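Local coordinates for protein glycoside hydrolase family 43 (Halothermothrix orenii, PDB 4QQS) that has alpha-L-arabinofuranosidase activity and probably takes part in breaking down xylan by hydrolysing O-glycosyl bonds, at residues A[21-26]-A[81-86]; A[28-33]-A[39-44]; A[218-223]-A[271-276]. All coordinates share one frame; numbering follows the deposited sequence.

In the fold
Near the N terminus, strands 16-23 to 51-58 form a four-stranded antiparallel sheet, one blade of a five-bladed beta-propeller. Contact 1 joins the first hairpin of this blade to strand 82-90 of the next sheet, and so closes a loop of 54 residues. Contact 2 is nested inside that loop. It pairs the two middle strands of the first blade and closes the five-residue link between its segments. The two contacts touch through the Leu21 O to Tyr28 N backbone bond and the Arg26 to Glu43 salt bridge. Contact 3 follows in series. It closes a separate loop of 47 residues, and joins the start of strand 221-227 and the loop before it to strand 268-275 of the last sheet. It does not touch the others.

Contact 1: residues A[21-26]-A[81-86]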
loop_
_atom_site.group_PDB
_atom_site.type_symbol
_atom_site.label_atom_id
_atom_site.label_comp_id
_atom_site.label_asym_id
_atom_site.label_seq_id
_atom_site.Cartn_x
_atom_site.Cartn_y
_atom_site.Cartn_z
ATOM N N LEU A 21 0.031 -6.871 7.954
ATOM C CA LEU A 21 -1.050 -6.995 8.918
ATOM C C LEU A 21 -0.547 -7.708 10.161
ATOM O O LEU A 21 0.078 -8.754 10.090
ATOM C CB LEU A 21 -2.218 -7.782 8.333
ATOM C CG LEU A 21 -3.429 -7.884 9.267
ATOM C CD1 LEU A 21 -4.018 -6.500 9.610
ATOM C CD2 LEU A 21 -4.482 -8.774 8.655
ATOM N N LYS A 22 -0.814 -7.112 11.312
ATOM C CA LYS A 22 -0.589 -7.768 12.600
ATOM C C LYS A 22 -1.859 -8.482 13.031
ATOM O O LYS A 22 -2.927 -7.881 13.034
ATOM C CB LYS A 22 -0.184 -6.744 13.659
ATOM C CG LYS A 22 0.258 -7.392 14.961
ATOM C CD LYS A 22 0.629 -6.387 16.017
ATOM C CE LYS A 22 1.101 -7.090 17.265
ATOM N NZ LYS A 22 1.433 -6.136 18.361
ATOM N N HIS A 23 -1.737 -9.767 13.369
ATOM C CA HIS A 23 -2.870 -10.544 13.852
ATOM C C HIS A 23 -2.385 -11.562 14.878
ATOM O O HIS A 23 -1.491 -12.350 14.591
ATOM C CB HIS A 23 -3.580 -11.282 12.712
ATOM C CG HIS A 23 -4.911 -11.833 13.115
ATOM N ND1 HIS A 23 -5.141 -13.174 13.345
ATOM C CD2 HIS A 23 -6.083 -11.203 13.362
ATOM C CE1 HIS A 23 -6.405 -13.344 13.694
ATOM N NE2 HIS A 23 -6.996 -12.163 13.716
ATOM N N GLU A 24 -2.984 -11.548 16.069
ATOM C CA GLU A 24 -2.686 -12.521 17.126
ATOM C C GLU A 24 -1.179 -12.691 17.335
ATOM O O GLU A 24 -0.643 -13.789 17.336
ATOM C CB GLU A 24 -3.411 -13.851 16.860
ATOM C CG GLU A 24 -4.933 -13.662 16.908
ATOM C CD GLU A 24 -5.743 -14.941 16.833
ATOM O OE1 GLU A 24 -5.215 -15.970 16.357
ATOM O OE2 GLU A 24 -6.927 -14.903 17.238
ATOM N N SER A 25 -0.507 -11.557 17.478
ATOM C CA SER A 25 0.913 -11.489 17.861
ATOM C C SER A 25 1.878 -11.949 16.763
ATOM O O SER A 25 3.065 -12.184 17.020
ATOM C CB SER A 25 1.176 -12.254 19.164
ATOM O OG SER A 25 0.397 -11.728 20.223
ATOM N N ARG A 26 1.374 -12.053 15.543
ATOM C CA ARG A 26 2.202 -12.376 14.399
ATOM C C ARG A 26 1.971 -11.310 13.334
ATOM O O ARG A 26 0.907 -10.691 13.275
ATOM C CB ARG A 26 1.843 -13.754 13.843
ATOM C CG ARG A 26 1.850 -14.882 14.853
ATOM C CD ARG A 26 3.209 -15.115 15.437
ATOM N NE ARG A 26 4.223 -15.379 14.426
ATOM C CZ ARG A 26 5.434 -15.867 14.688
ATOM N NH1 ARG A 26 5.789 -16.167 15.938
ATOM N NH2 ARG A 26 6.289 -16.058 13.691
ATOM N N ASN A 81 -14.476 -11.336 11.338
ATOM C CA ASN A 81 -13.876 -12.581 11.793
ATOM C C ASN A 81 -13.269 -13.416 10.670
ATOM O O ASN A 81 -13.160 -14.629 10.801
ATOM C CB ASN A 81 -14.882 -13.411 12.597
ATOM C CG ASN A 81 -14.209 -14.297 13.614
ATOM O OD1 ASN A 81 -13.153 -13.951 14.150
ATOM N ND2 ASN A 81 -14.814 -15.448 13.892
ATOM N N LYS A 82 -12.865 -12.770 9.577
ATOM C CA LYS A 82 -12.058 -13.455 8.569
ATOM C C LYS A 82 -11.143 -12.466 7.878
ATOM O O LYS A 82 -11.161 -11.283 8.189
ATOM C CB LYS A 82 -12.902 -14.243 7.566
ATOM C CG LYS A 82 -13.694 -13.452 6.567
ATOM C CD LYS A 82 -14.439 -14.446 5.675
ATOM C CE LYS A 82 -15.130 -13.798 4.502
ATOM N NZ LYS A 82 -15.752 -14.811 3.604
ATOM N N PHE A 83 -10.320 -12.981 6.967
ATOM C CA PHE A 83 -9.357 -12.156 6.253
ATOM C C PHE A 83 -9.854 -11.854 4.860
ATOM O O PHE A 83 -10.286 -12.749 4.146
ATOM C CB PHE A 83 -7.990 -12.839 6.212
ATOM C CG PHE A 83 -7.445 -13.125 7.573
ATOM C CD1 PHE A 83 -7.791 -14.286 8.246
ATOM C CD2 PHE A 83 -6.644 -12.203 8.218
ATOM C CE1 PHE A 83 -7.325 -14.525 9.521
ATOM C CE2 PHE A 83 -6.169 -12.447 9.493
ATOM C CZ PHE A 83 -6.513 -13.607 10.137
ATOM N N TYR A 84 -9.801 -10.582 4.485
ATOM C CA TYR A 84 -10.160 -10.134 3.146
ATOM C C TYR A 84 -8.937 -9.524 2.486
ATOM O O TYR A 84 -8.273 -8.676 3.066
ATOM C CB TYR A 84 -11.269 -9.086 3.178
ATOM C CG TYR A 84 -12.624 -9.620 3.556
ATOM C CD1 TYR A 84 -12.999 -9.737 4.876
ATOM C CD2 TYR A 84 -13.542 -9.985 2.581
ATOM C CE1 TYR A 84 -14.240 -10.200 5.228
ATOM C CE2 TYR A 84 -14.793 -10.464 2.926
ATOM C CZ TYR A 84 -15.136 -10.565 4.255
ATOM O OH TYR A 84 -16.378 -11.025 4.632
ATOM N N MET A 85 -8.667 -9.961 1.259
ATOM C CA MET A 85 -7.578 -9.445 0.457
ATOM C C MET A 85 -8.127 -8.697 -0.747
ATOM O O MET A 85 -8.946 -9.223 -1.487
ATOM C CB MET A 85 -6.689 -10.576 -0.051
ATOM C CG MET A 85 -5.498 -10.086 -0.881
ATOM S SD MET A 85 -4.477 -11.395 -1.581
ATOM C CE MET A 85 -3.653 -12.026 -0.123
ATOM N N THR A 86 -7.664 -7.472 -0.941
ATOM C CA THR A 86 -7.844 -6.784 -2.204
ATOM C C THR A 86 -6.544 -6.862 -2.982
ATOM O O THR A 86 -5.459 -6.963 -2.405
ATOM C CB THR A 86 -8.229 -5.299 -2.008
ATOM O OG1 THR A 86 -7.303 -4.674 -1.114
ATOM C CG2 THR A 86 -9.637 -5.160 -1.458
#
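The backbone of His23, whose ring packs against Phe83, is bonded across a turn: His23 N donates to Arg26 O at 2.8 Å. Arg26 N returns a bond to His23 O at 3.0 Å. The pair closes a type I' turn, the tight link between strands 16-23 and 26-32. With CG anti to the backbone N (chi1 -167°), the imidazole lies beside its own carbonyl carbon and presents a face to Phe83. The two rings meet in a T-shaped stack, with centroids 4.8 Å apart and planes at 78°. The phenyl ring supplies the edge. Its CZ sits over one face of the imidazole, offset toward the rim, 3.5 Å from His23 ND1. Glu24 CG packs on the opposite imidazole face, so the ring is held between the two. In the five-bladed propeller this joins the hairpin that begins with the outermost strand 16-23 of the first blade to strand 82-90 of the next sheet. Replacing His23 by an alanine would remove the imidazole, and the Phe83 edge and Glu24 CG would probably lose the surface they pack on. Leu21 adds an apolar contact at the phenyl edge: its CD2 lies 4.1 Å from Phe83 CD2. Phe78 meets both the His23 and the Phe83 rings.

Contact 2: residues A[28-33]-A[39-44]; sequences YLYATS and FKVWES
Leu29 and Trp42 form an antiparallel hydrogen-bonded pair. Leu29 N donates to Trp42 O at 2.8 Å, and Trp42 N to Leu29 O at 2.9 Å. Leu29 O also receives the CA-H of Val41. Ala31 N and Lys40 O are buried with no hydrogen-bond partner in the model, although the CA-H of Tyr30 makes a weak contact with Lys40 O. Ser33 adds a side-chain link between the strands. Its OG accepts from Lys40 N at 3.0 Å in a nearly straight bond (171°) and donates to Ala31 O at 2.8 Å, standing above that carbonyl plane. One hydroxyl thus serves a backbone donor on one strand and an acceptor on the other.

Side chains fill both faces. Leu29 CD2 packs on Trp42 CE3 at 3.7 Å. On the other face Val41 CG2 lies over the Tyr30 ring in a CH-pi contact, 3.5 Å from Tyr30 CE2. It gets there because it is the Val41 branch anti to the backbone N. Tyr30 OH bonds to Pro106 O. Glu43 runs alongside Tyr28, and a water bridges Tyr28 OH to Glu43 OE1, at 2.8 Å from the latter. Lys53 NZ forms a salt bridge with this same OE1, and Arg26 NH2 with OE2. Thr32 OG1 bonds to Asp17, the predicted proton acceptor, and to Ala73 N. The arrangement is a beta hairpin within a propeller blade, with one end reaching the probable active site of the family 43 fold.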
loop_
_atom_site.group_PDB
_atom_site.type_symbol
_atom_site.label_atom_id
_atom_site.label_comp_id
_atom_site.label_asym_id
_atom_site.label_seq_id
_atom_site.Cartn_x
_atom_site.Cartn_y
_atom_site.Cartn_z
ATOM N N TYR A 28 2.140 -10.497 9.156
ATOM C CA TYR A 28 2.022 -11.098 7.833
ATOM C C TYR A 28 2.253 -10.017 6.800
ATOM O O TYR A 28 1.546 -9.010 6.784
ATOM C CB TYR A 28 0.641 -11.737 7.647
ATOM C CG TYR A 28 0.396 -12.777 8.703
ATOM C CD1 TYR A 28 0.852 -14.073 8.536
ATOM C CD2 TYR A 28 -0.243 -12.458 9.896
ATOM C CE1 TYR A 28 0.659 -15.030 9.507
ATOM C CE2 TYR A 28 -0.433 -13.404 10.885
ATOM C CZ TYR A 28 0.016 -14.695 10.687
ATOM O OH TYR A 28 -0.185 -15.648 11.675
ATOM N N LEU A 29 3.280 -10.220 5.982
ATOM C CA LEU A 29 3.641 -9.317 4.915
ATOM C C LEU A 29 3.201 -9.911 3.595
ATOM O O LEU A 29 3.544 -11.044 3.281
ATOM C CB LEU A 29 5.161 -9.136 4.912
ATOM C CG LEU A 29 5.813 -8.585 3.636
ATOM C CD1 LEU A 29 5.496 -7.144 3.552
ATOM C CD2 LEU A 29 7.306 -8.793 3.619
ATOM N N TYR A 30 2.447 -9.134 2.826
ATOM C CA TYR A 30 2.004 -9.493 1.489
ATOM C C TYR A 30 2.577 -8.441 0.557
ATOM O O TYR A 30 2.603 -7.269 0.910
ATOM C CB TYR A 30 0.472 -9.488 1.399
ATOM C CG TYR A 30 -0.227 -10.272 2.488
ATOM C CD1 TYR A 30 -0.490 -9.697 3.719
ATOM C CD2 TYR A 30 -0.613 -11.589 2.293
ATOM C CE1 TYR A 30 -1.122 -10.393 4.721
ATOM C CE2 TYR A 30 -1.255 -12.298 3.300
ATOM C CZ TYR A 30 -1.500 -11.686 4.516
ATOM O OH TYR A 30 -2.126 -12.342 5.547
ATOM N N ALA A 31 3.023 -8.821 -0.632
ATOM C CA ALA A 31 3.661 -7.868 -1.527
ATOM C C ALA A 31 3.464 -8.253 -2.972
ATOM O O ALA A 31 3.235 -9.422 -3.297
ATOM C CB ALA A 31 5.162 -7.763 -1.226
ATOM N N THR A 32 3.570 -7.261 -3.850
ATOM C CA THR A 32 3.812 -7.527 -5.266
ATOM C C THR A 32 5.062 -8.401 -5.345
ATOM O O THR A 32 6.091 -8.082 -4.751
ATOM C CB THR A 32 4.018 -6.218 -6.030
ATOM O OG1 THR A 32 2.869 -5.395 -5.831
ATOM C CG2 THR A 32 4.231 -6.469 -7.501
ATOM N N SER A 33 4.955 -9.528 -6.038
ATOM C CA SER A 33 5.957 -10.570 -5.913
ATOM C C SER A 33 5.877 -11.446 -7.158
ATOM O O SER A 33 6.556 -11.167 -8.149
ATOM C CB SER A 33 5.740 -11.317 -4.583
ATOM O OG SER A 33 4.377 -11.697 -4.390
ATOM N N PHE A 39 0.378 -13.694 -5.016
ATOM C CA PHE A 39 1.071 -12.954 -3.973
ATOM C C PHE A 39 1.642 -13.858 -2.918
ATOM O O PHE A 39 0.921 -14.652 -2.308
ATOM C CB PHE A 39 0.131 -11.926 -3.325
ATOM C CG PHE A 39 -0.527 -11.042 -4.335
ATOM C CD1 PHE A 39 0.195 -10.035 -4.950
ATOM C CD2 PHE A 39 -1.841 -11.249 -4.710
ATOM C CE1 PHE A 39 -0.381 -9.259 -5.928
ATOM C CE2 PHE A 39 -2.430 -10.481 -5.696
ATOM C CZ PHE A 39 -1.698 -9.482 -6.304
ATOM N N LYS A 40 2.937 -13.684 -2.684
ATOM C CA LYS A 40 3.624 -14.308 -1.574
ATOM C C LYS A 40 3.267 -13.637 -0.257
ATOM O O LYS A 40 2.901 -12.458 -0.197
ATOM C CB LYS A 40 5.135 -14.229 -1.787
ATOM C CG LYS A 40 5.633 -15.103 -2.924
ATOM C CD LYS A 40 7.104 -14.907 -3.214
ATOM C CE LYS A 40 7.610 -15.979 -4.167
ATOM N NZ LYS A 40 8.981 -15.713 -4.668
ATOM N N VAL A 41 3.400 -14.424 0.802
ATOM C CA VAL A 41 3.265 -13.970 2.177
ATOM C C VAL A 41 4.500 -14.401 2.969
ATOM O O VAL A 41 5.017 -15.501 2.778
ATOM C CB VAL A 41 1.951 -14.478 2.829
ATOM C CG1 VAL A 41 1.869 -16.001 2.825
ATOM C CG2 VAL A 41 1.767 -13.896 4.226
ATOM N N TRP A 42 4.969 -13.494 3.825
ATOM C CA TRP A 42 6.052 -13.748 4.759
ATOM C C TRP A 42 5.511 -13.511 6.168
ATOM O O TRP A 42 4.629 -12.670 6.380
ATOM C CB TRP A 42 7.233 -12.809 4.520
ATOM C CG TRP A 42 7.931 -12.904 3.194
ATOM C CD1 TRP A 42 9.151 -13.471 2.968
ATOM C CD2 TRP A 42 7.490 -12.397 1.919
ATOM N NE1 TRP A 42 9.500 -13.342 1.650
ATOM C CE2 TRP A 42 8.503 -12.689 0.981
ATOM C CE3 TRP A 42 6.354 -11.702 1.483
ATOM C CZ2 TRP A 42 8.413 -12.331 -0.358
ATOM C CZ3 TRP A 42 6.278 -11.343 0.146
ATOM C CH2 TRP A 42 7.297 -11.658 -0.752
ATOM N N GLU A 43 6.066 -14.231 7.135
ATOM C CA GLU A 43 5.637 -14.112 8.517
ATOM C C GLU A 43 6.800 -13.684 9.411
ATOM O O GLU A 43 7.955 -14.072 9.179
ATOM C CB GLU A 43 5.069 -15.445 9.001
ATOM C CG GLU A 43 4.417 -15.366 10.365
ATOM C CD GLU A 43 3.930 -16.707 10.871
ATOM O OE1 GLU A 43 3.344 -17.465 10.079
ATOM O OE2 GLU A 43 4.133 -16.999 12.067
ATOM N N SER A 44 6.492 -12.908 10.454
ATOM C CA SER A 44 7.480 -12.477 11.441
ATOM C C SER A 44 6.835 -12.341 12.810
ATOM O O SER A 44 5.677 -11.959 12.914
ATOM C CB SER A 44 8.029 -11.108 11.036
ATOM O OG SER A 44 8.907 -10.581 12.014
HETATM O O HOH W 1 0.884 -18.118 11.246
#

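Contact 3: residues A[218-223]-A[271-276]; sequences PDYSIG and VYHTHT
Tyr220 and His273 meet rim to rim. Tyr220 CE2 comes to 3.5 Å from His273 CE1, and the ring planes are nearly parallel, 9° apart. Their centroids stand 5.7 Å apart, and neither ring lies over the other. The long axes of the side chains cross at about a right angle. The His273 CG sits between the backbone N and the carbonyl carbon (chi1 66°), which swings the ring toward Tyr220. A water spans the polar ends. It donates to Tyr220 OH at 3.2 Å and lies at the imidazole edge, in its plane, 3.3 Å from His273 NE2. Farther along, Ile222 CD1 packs against Tyr272 CB at 4.1 Å. Pro218 N and His275 NE2 are 4.2 Å apart, which is loose packing.

The next shell sets these groups in place. Tyr220 OH bonds to Glu195, the predicted proton donor. His273 NE2 makes a weak bond to Asp17, the predicted proton acceptor. The loop before strand 221-227 is braced by Ser221 OG, which donates to Asp219 O at 2.7 Å.

The two segments run in nearly opposite directions but belong to different sheets; the join is made mainly by side chains and one water. A HEPES buffer molecule is bound close to Tyr220. The site is consistent with the active-site pocket of a family 43 five-bladed propeller, with the predicted acid bonded by Tyr220 of one sheet and the predicted base weakly by His273 of another.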
loop_
_atom_site.group_PDB
_atom_site.type_symbol
_atom_site.label_atom_id
_atom_site.label_comp_id
_atom_site.label_asym_id
_atom_site.label_seq_id
_atom_site.Cartn_x
_atom_site.Cartn_y
_atom_site.Cartn_z
ATOM N N PRO A 218 14.625 7.312 -8.356
ATOM C CA PRO A 218 15.010 7.542 -6.959
ATOM C C PRO A 218 14.070 8.518 -6.254
ATOM O O PRO A 218 13.990 8.492 -5.028
ATOM C CB PRO A 218 16.427 8.113 -7.075
ATOM C CG PRO A 218 16.890 7.640 -8.380
ATOM C CD PRO A 218 15.722 7.626 -9.278
ATOM N N ASP A 219 13.364 9.347 -7.020
ATOM C CA ASP A 219 12.489 10.364 -6.461
ATOM C C ASP A 219 11.109 9.859 -6.045
ATOM O O ASP A 219 10.313 10.646 -5.540
ATOM C CB ASP A 219 12.361 11.537 -7.426
ATOM C CG ASP A 219 13.671 12.276 -7.589
ATOM O OD1 ASP A 219 14.341 12.531 -6.562
ATOM O OD2 ASP A 219 14.033 12.574 -8.748
ATOM N N TYR A 220 10.825 8.571 -6.241
ATOM C CA TYR A 220 9.630 7.988 -5.636
ATOM C C TYR A 220 9.702 8.291 -4.144
ATOM O O TYR A 220 10.755 8.143 -3.528
ATOM C CB TYR A 220 9.568 6.495 -5.889
ATOM C CG TYR A 220 8.203 5.859 -5.793
ATOM C CD1 TYR A 220 7.161 6.288 -6.593
ATOM C CD2 TYR A 220 7.974 4.790 -4.945
ATOM C CE1 TYR A 220 5.922 5.653 -6.564
ATOM C CE2 TYR A 220 6.750 4.146 -4.903
ATOM C CZ TYR A 220 5.733 4.571 -5.719
ATOM O OH TYR A 220 4.538 3.882 -5.664
ATOM N N SER A 221 8.602 8.765 -3.566
ATOM C CA SER A 221 8.628 9.214 -2.181
ATOM C C SER A 221 7.213 9.299 -1.633
ATOM O O SER A 221 6.234 9.248 -2.395
ATOM C CB SER A 221 9.375 10.542 -2.052
ATOM O OG SER A 221 9.157 11.398 -3.163
ATOM N N ILE A 222 7.125 9.415 -0.314
ATOM C CA ILE A 222 5.872 9.332 0.421
ATOM C C ILE A 222 5.514 10.665 1.046
ATOM O O ILE A 222 6.349 11.303 1.705
ATOM C CB ILE A 222 5.971 8.253 1.524
ATOM C CG1 ILE A 222 6.164 6.884 0.868
ATOM C CG2 ILE A 222 4.750 8.273 2.431
ATOM C CD1 ILE A 222 6.616 5.795 1.810
ATOM N N GLY A 223 4.261 11.071 0.842
ATOM C CA GLY A 223 3.686 12.224 1.499
ATOM C C GLY A 223 2.419 11.828 2.230
ATOM O O GLY A 223 2.016 10.665 2.214
ATOM N N VAL A 271 6.103 0.628 6.947
ATOM C CA VAL A 271 6.710 -0.464 6.205
ATOM C C VAL A 271 6.690 -0.024 4.748
ATOM O O VAL A 271 5.633 0.280 4.216
ATOM C CB VAL A 271 5.936 -1.775 6.376
ATOM C CG1 VAL A 271 6.663 -2.887 5.640
ATOM C CG2 VAL A 271 5.753 -2.124 7.866
ATOM N N TYR A 272 7.854 0.053 4.113
ATOM C CA TYR A 272 7.974 0.674 2.803
ATOM C C TYR A 272 9.042 -0.024 1.982
ATOM O O TYR A 272 9.925 -0.684 2.531
ATOM C CB TYR A 272 8.289 2.177 2.942
ATOM C CG TYR A 272 9.595 2.475 3.642
ATOM C CD1 TYR A 272 9.696 2.457 5.029
ATOM C CD2 TYR A 272 10.731 2.759 2.907
ATOM C CE1 TYR A 272 10.908 2.722 5.670
ATOM C CE2 TYR A 272 11.947 3.037 3.538
ATOM C CZ TYR A 272 12.033 3.006 4.914
ATOM O OH TYR A 272 13.256 3.271 5.492
ATOM N N HIS A 273 8.964 0.128 0.666
ATOM C CA HIS A 273 9.998 -0.431 -0.182
ATOM C C HIS A 273 11.008 0.623 -0.604
ATOM O O HIS A 273 10.737 1.806 -0.558
ATOM C CB HIS A 273 9.431 -1.173 -1.385
ATOM C CG HIS A 273 8.708 -0.342 -2.395
ATOM N ND1 HIS A 273 9.165 0.802 -3.024
ATOM C CD2 HIS A 273 7.515 -0.625 -2.943
ATOM C CE1 HIS A 273 8.237 1.189 -3.899
ATOM N NE2 HIS A 273 7.244 0.327 -3.872
ATOM N N THR A 274 12.194 0.147 -0.973
ATOM C CA THR A 274 13.213 0.956 -1.644
ATOM C C THR A 274 13.814 0.114 -2.769
ATOM O O THR A 274 13.655 -1.102 -2.801
ATOM C CB THR A 274 14.340 1.382 -0.686
ATOM O OG1 THR A 274 14.904 0.215 -0.084
ATOM C CG2 THR A 274 13.838 2.323 0.386
ATOM N N HIS A 275 14.553 0.736 -3.677
ATOM C CA HIS A 275 15.158 -0.044 -4.748
ATOM C C HIS A 275 16.251 -0.943 -4.215
ATOM O O HIS A 275 17.101 -0.524 -3.429
ATOM C CB HIS A 275 15.735 0.857 -5.822
ATOM C CG HIS A 275 14.714 1.726 -6.475
ATOM N ND1 HIS A 275 13.663 1.263 -7.236
ATOM C CD2 HIS A 275 14.600 3.067 -6.444
ATOM C CE1 HIS A 275 12.953 2.301 -7.644
ATOM N NE2 HIS A 275 13.515 3.406 -7.192
ATOM N N THR A 276 16.239 -2.187 -4.663
ATOM C CA THR A 276 17.261 -3.135 -4.243
ATOM C C THR A 276 18.633 -2.695 -4.766
ATOM O O THR A 276 19.654 -2.871 -4.094
ATOM C CB THR A 276 16.900 -4.558 -4.718
ATOM O OG1 THR A 276 15.615 -4.898 -4.185
ATOM C CG2 THR A 276 17.933 -5.587 -4.269
HETATM O O HOH W 2 5.234 0.802 -6.430
#